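Local coordinates for heat shock protease HtrA (Thermotoga maritima, PDB 1L1J), which is an ATP-independent heat-shock protease that probably acts as a serine endopeptidase, the part present here being its protease domain, at residues 15-20 and 135-140; 72-77 and 102-107. One frame throughout, in Å; residues are numbered along the deposited sequence.

Contact 1. Residues 15-20 and 135-140; sequences PAVVKI and IAIGNP
The carbonyl oxygen of Pro140 is lined by the aliphatic chain of Lys19, with CG and CD of Lys19 each 3.4 Å from Pro140 O. These are van der Waals approaches of methylenes to a carbonyl, and they follow from the extended side chain: CG of Lys19 stands anti to the backbone N (chi1 160°), and the methylenes beyond it run on past Pro140. The ammonium end leads away from residues 135-140 and forms a long, weak ion pair with Asp21. One residue earlier, Asn139 O lies 3.2 Å from Lys19 CB. Asn139 CB rests against strand 17-23, 3.6 Å from Val17 O, while the backbone N of Asn139 is hydrogen-bonded to Ser59 OG of the neighbouring strand 54-64.

At the other end, methyl groups meet. Val17 CG2 lies 3.6 Å from Ile137 CG2, and Val17 CG1 is 4.0 Å from the same methyl, so the Ile137 branch touches both prongs of the valine. The two side chains cross obliquely. Pro186 adjoins both of them, and Val10 of helix 5-13 packs against Ile137.

The touching parts run in nearly the same direction, 19° apart, but strands 17-23 and 133-138 belong to different sheets: Val18 bonds through its backbone to Gly60, and Ala136 to Thr148. The second segment leaves its strand after Gly138, which lies beside Asn182, a predicted substrate-binding residue. Packing of this kind, between a strand of the first beta-barrel and a strand and its following loop in the second, forms part of the buried interface between the two barrels of the trypsin-like fold.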
loop_
_atom_site.group_PDB
_atom_site.type_symbol
_atom_site.label_atom_id
_atom_site.label_comp_id
_atom_site.label_asym_id
_atom_site.label_seq_id
_atom_site.Cartn_x
_atom_site.Cartn_y
_atom_site.Cartn_z
ATOM N N PRO A 15 10.243 8.934 -1.647
ATOM C CA PRO A 15 10.321 9.037 -3.102
ATOM C C PRO A 15 10.033 7.755 -3.874
ATOM O O PRO A 15 9.980 7.773 -5.100
ATOM C CB PRO A 15 11.731 9.561 -3.325
ATOM C CG PRO A 15 12.483 8.894 -2.257
ATOM C CD PRO A 15 11.584 9.075 -1.053
ATOM N N ALA A 16 9.826 6.649 -3.168
ATOM C CA ALA A 16 9.536 5.378 -3.835
ATOM C C ALA A 16 8.085 4.941 -3.605
ATOM O O ALA A 16 7.652 3.890 -4.112
ATOM C CB ALA A 16 10.496 4.293 -3.341
ATOM N N VAL A 17 7.336 5.746 -2.842
ATOM C CA VAL A 17 5.930 5.442 -2.542
ATOM C C VAL A 17 5.035 6.176 -3.542
ATOM O O VAL A 17 5.030 7.397 -3.596
ATOM C CB VAL A 17 5.570 5.865 -1.105
ATOM C CG1 VAL A 17 4.230 5.277 -0.718
ATOM C CG2 VAL A 17 6.654 5.407 -0.141
ATOM N N VAL A 18 4.270 5.421 -4.320
ATOM C CA VAL A 18 3.433 6.003 -5.359
ATOM C C VAL A 18 1.941 5.996 -5.105
ATOM O O VAL A 18 1.454 5.383 -4.164
ATOM C CB VAL A 18 3.644 5.279 -6.703
ATOM C CG1 VAL A 18 5.118 5.109 -6.990
ATOM C CG2 VAL A 18 2.951 3.927 -6.670
ATOM N N LYS A 19 1.232 6.682 -5.995
ATOM C CA LYS A 19 -0.222 6.807 -5.983
ATOM C C LYS A 19 -0.763 5.867 -7.071
ATOM O O LYS A 19 -0.048 5.526 -8.011
ATOM C CB LYS A 19 -0.608 8.259 -6.312
ATOM C CG LYS A 19 -2.038 8.457 -6.810
ATOM C CD LYS A 19 -2.229 9.841 -7.430
ATOM C CE LYS A 19 -3.632 9.990 -8.043
ATOM N NZ LYS A 19 -3.808 11.240 -8.852
ATOM N N ILE A 20 -2.014 5.446 -6.952
ATOM C CA ILE A 20 -2.585 4.566 -7.955
ATOM C C ILE A 20 -4.055 4.900 -8.194
ATOM O O ILE A 20 -4.931 4.532 -7.405
ATOM C CB ILE A 20 -2.436 3.087 -7.542
ATOM C CG1 ILE A 20 -0.952 2.757 -7.366
ATOM C CG2 ILE A 20 -3.047 2.185 -8.604
ATOM C CD1 ILE A 20 -0.674 1.335 -6.992
ATOM N N ILE A 135 6.528 2.023 10.447
ATOM C CA ILE A 135 6.172 3.292 9.856
ATOM C C ILE A 135 5.344 3.024 8.614
ATOM O O ILE A 135 5.835 2.421 7.672
ATOM C CB ILE A 135 7.454 4.091 9.495
ATOM C CG1 ILE A 135 8.483 3.967 10.628
ATOM C CG2 ILE A 135 7.123 5.563 9.303
ATOM C CD1 ILE A 135 9.817 4.622 10.332
ATOM N N ALA A 136 4.086 3.445 8.621
ATOM C CA ALA A 136 3.215 3.246 7.470
ATOM C C ALA A 136 3.356 4.446 6.548
ATOM O O ALA A 136 3.286 5.590 7.008
ATOM C CB ALA A 136 1.797 3.121 7.924
ATOM N N ILE A 137 3.579 4.211 5.256
ATOM C CA ILE A 137 3.707 5.334 4.327
ATOM C C ILE A 137 2.679 5.241 3.221
ATOM O O ILE A 137 2.435 4.159 2.672
ATOM C CB ILE A 137 5.098 5.421 3.675
ATOM C CG1 ILE A 137 6.193 5.432 4.744
ATOM C CG2 ILE A 137 5.194 6.708 2.872
ATOM C CD1 ILE A 137 7.487 6.059 4.307
ATOM N N GLY A 138 2.067 6.377 2.898
ATOM C CA GLY A 138 1.055 6.396 1.858
ATOM C C GLY A 138 1.271 7.545 0.897
ATOM O O GLY A 138 2.122 8.414 1.143
ATOM N N ASN A 139 0.499 7.583 -0.185
ATOM C CA ASN A 139 0.685 8.656 -1.144
ATOM C C ASN A 139 -0.478 8.847 -2.110
ATOM O O ASN A 139 -0.269 9.168 -3.281
ATOM C CB ASN A 139 1.969 8.394 -1.931
ATOM C CG ASN A 139 2.381 9.582 -2.776
ATOM O OD1 ASN A 139 1.605 10.523 -2.962
ATOM N ND2 ASN A 139 3.605 9.547 -3.299
ATOM N N PRO A 140 -1.719 8.682 -1.628
ATOM C CA PRO A 140 -2.886 8.840 -2.503
ATOM C C PRO A 140 -3.017 10.155 -3.286
ATOM O O PRO A 140 -3.656 10.181 -4.339
ATOM C CB PRO A 140 -4.055 8.606 -1.555
ATOM C CG PRO A 140 -3.549 9.119 -0.275
ATOM C CD PRO A 140 -2.148 8.555 -0.228
#

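Contact 2. Residues 72-77 and 102-107; sequences NYHVVG and ELDIAV
The chains of residues 72-77 and 102-107 draw to 4.6 Å between Tyr73 CA and Asp104 CA, where strand 68-72 passes into helix 73-76 and strand 105-109 is about to begin. Asp104 O accepts Asn72 ND2 at 2.8 Å, nearly in line with the carbonyl bond (C=O...N 167°), and Tyr73 N more weakly at 3.2 Å. Because Asp104 CG points away from the backbone N (chi1 -164°), the carboxylate reaches the start of the helix. There OD2 receives His74 N at 2.8 Å, while OD1 offers its syn lone pair to His74 ND1, also 2.8 Å away, in a bent bond with OD1 tilted out of the imidazole plane. Ring and carboxylate planes stand 51° apart, whereas the carboxylate is stacked almost parallel to the amide of Asn72, whose OD1 is hydrogen-bonded to Ser183 OG. Ala106 CB packs 3.6 Å from Tyr73 CA and lies at the edge of the tyrosine ring.

Replacing Asp104 by an alanine would probably leave His74 N and ND1 without these acceptors and the imidazole freer to turn. His74, Asp104 and Ser183 are the predicted charge-relay residues, and the bond from His74 ND1 to the aspartate is the one expected in the catalytic triad of a trypsin-like serine protease.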
loop_
_atom_site.group_PDB
_atom_site.type_symbol
_atom_site.label_atom_id
_atom_site.label_comp_id
_atom_site.label_asym_id
_atom_site.label_seq_id
_atom_site.Cartn_x
_atom_site.Cartn_y
_atom_site.Cartn_z
ATOM N N ASN A 72 -2.051 -3.175 -2.959
ATOM C CA ASN A 72 -3.145 -4.039 -2.568
ATOM C C ASN A 72 -3.975 -4.410 -3.792
ATOM O O ASN A 72 -4.258 -3.558 -4.641
ATOM C CB ASN A 72 -4.002 -3.342 -1.513
ATOM C CG ASN A 72 -3.644 -3.773 -0.109
ATOM O OD1 ASN A 72 -3.958 -3.091 0.864
ATOM N ND2 ASN A 72 -2.995 -4.929 0.004
ATOM N N TYR A 73 -4.346 -5.687 -3.894
ATOM C CA TYR A 73 -5.129 -6.139 -5.028
ATOM C C TYR A 73 -6.444 -5.395 -5.112
ATOM O O TYR A 73 -6.876 -5.036 -6.197
ATOM C CB TYR A 73 -5.422 -7.632 -4.946
ATOM C CG TYR A 73 -6.180 -8.133 -6.160
ATOM C CD1 TYR A 73 -5.557 -8.198 -7.410
ATOM C CD2 TYR A 73 -7.526 -8.511 -6.073
ATOM C CE1 TYR A 73 -6.247 -8.621 -8.538
ATOM C CE2 TYR A 73 -8.228 -8.937 -7.198
ATOM C CZ TYR A 73 -7.578 -8.989 -8.427
ATOM O OH TYR A 73 -8.244 -9.406 -9.556
ATOM N N HIS A 74 -7.090 -5.167 -3.972
ATOM C CA HIS A 74 -8.365 -4.461 -3.985
ATOM C C HIS A 74 -8.182 -3.081 -4.596
ATOM O O HIS A 74 -9.106 -2.520 -5.175
ATOM C CB HIS A 74 -8.955 -4.349 -2.567
ATOM C CG HIS A 74 -8.182 -3.451 -1.642
ATOM N ND1 HIS A 74 -7.632 -3.899 -0.460
ATOM C CD2 HIS A 74 -7.905 -2.127 -1.704
ATOM C CE1 HIS A 74 -7.050 -2.892 0.163
ATOM N NE2 HIS A 74 -7.202 -1.805 -0.572
ATOM N N VAL A 75 -6.982 -2.533 -4.478
ATOM C CA VAL A 75 -6.725 -1.220 -5.042
ATOM C C VAL A 75 -6.795 -1.362 -6.557
ATOM O O VAL A 75 -7.812 -1.030 -7.155
ATOM C CB VAL A 75 -5.340 -0.669 -4.580
ATOM C CG1 VAL A 75 -4.986 0.610 -5.327
ATOM C CG2 VAL A 75 -5.387 -0.387 -3.084
ATOM N N VAL A 76 -5.730 -1.884 -7.164
ATOM C CA VAL A 76 -5.664 -2.080 -8.612
ATOM C C VAL A 76 -6.649 -3.138 -9.100
ATOM O O VAL A 76 -7.386 -2.912 -10.056
ATOM C CB VAL A 76 -4.241 -2.483 -9.054
ATOM C CG1 VAL A 76 -4.257 -2.975 -10.491
ATOM C CG2 VAL A 76 -3.303 -1.291 -8.927
ATOM N N GLY A 77 -6.658 -4.292 -8.445
ATOM C CA GLY A 77 -7.565 -5.359 -8.838
ATOM C C GLY A 77 -7.564 -5.619 -10.332
ATOM O O GLY A 77 -6.588 -5.309 -11.022
ATOM N N GLU A 102 -7.258 -13.304 -2.769
ATOM C CA GLU A 102 -7.393 -13.909 -1.451
ATOM C C GLU A 102 -6.267 -13.499 -0.478
ATOM O O GLU A 102 -6.445 -13.547 0.739
ATOM C CB GLU A 102 -7.478 -15.435 -1.588
ATOM C CG GLU A 102 -8.217 -16.125 -0.437
ATOM C CD GLU A 102 -9.679 -15.692 -0.313
ATOM O OE1 GLU A 102 -10.329 -16.109 0.674
ATOM O OE2 GLU A 102 -10.177 -14.944 -1.195
ATOM N N LEU A 103 -5.116 -13.095 -1.014
ATOM C CA LEU A 103 -3.987 -12.645 -0.192
ATOM C C LEU A 103 -4.001 -11.117 -0.204
ATOM O O LEU A 103 -3.543 -10.451 0.731
ATOM C CB LEU A 103 -2.671 -13.132 -0.792
ATOM C CG LEU A 103 -2.511 -14.641 -0.925
ATOM C CD1 LEU A 103 -1.364 -14.939 -1.867
ATOM C CD2 LEU A 103 -2.291 -15.262 0.445
ATOM N N ASP A 104 -4.539 -10.596 -1.299
ATOM C CA ASP A 104 -4.673 -9.174 -1.577
ATOM C C ASP A 104 -3.351 -8.483 -1.884
ATOM O O ASP A 104 -3.105 -7.361 -1.442
ATOM C CB ASP A 104 -5.395 -8.448 -0.441
ATOM C CG ASP A 104 -5.899 -7.074 -0.865
ATOM O OD1 ASP A 104 -6.380 -6.309 -0.004
ATOM O OD2 ASP A 104 -5.816 -6.758 -2.071
ATOM N N ILE A 105 -2.507 -9.175 -2.645
ATOM C CA ILE A 105 -1.218 -8.652 -3.082
ATOM C C ILE A 105 -1.398 -8.392 -4.573
ATOM O O ILE A 105 -2.248 -9.014 -5.214
ATOM C CB ILE A 105 -0.081 -9.677 -2.902
ATOM C CG1 ILE A 105 0.116 -9.987 -1.419
ATOM C CG2 ILE A 105 1.207 -9.139 -3.496
ATOM C CD1 ILE A 105 1.277 -10.938 -1.133
ATOM N N ALA A 106 -0.610 -7.478 -5.128
ATOM C CA ALA A 106 -0.721 -7.169 -6.544
ATOM C C ALA A 106 0.501 -6.413 -7.020
ATOM O O ALA A 106 0.896 -5.427 -6.414
ATOM C CB ALA A 106 -1.976 -6.346 -6.799
ATOM N N VAL A 107 1.102 -6.882 -8.107
ATOM C CA VAL A 107 2.280 -6.229 -8.653
ATOM C C VAL A 107 1.965 -5.497 -9.961
ATOM O O VAL A 107 1.169 -5.953 -10.787
ATOM C CB VAL A 107 3.427 -7.238 -8.875
ATOM C CG1 VAL A 107 3.017 -8.274 -9.907
ATOM C CG2 VAL A 107 4.689 -6.502 -9.297
#

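How the contacts relate
Both contacts are buried, with centres 15 Å apart, and both reach the sheet that contains strands 17-23, 68-72 and 105-109. Contact 2 stays within this first barrel, whereas contact 1 joins it to strand 133-138 of the second. Their chemistry differs accordingly: what is clear in contact 1 is packing of methyls, and of methylenes against carbonyls, between one strand and the end of another with its loop, while contact 2 concentrates directed bonds on one aspartate of the predicted charge-relay system. Along the chain, contact 2 is nested inside the loop that contact 1 closes. They also meet directly, since Ile20 CG2 packs 3.5 Å from Val76 CG2, which seats helix 73-76 against strand 17-23.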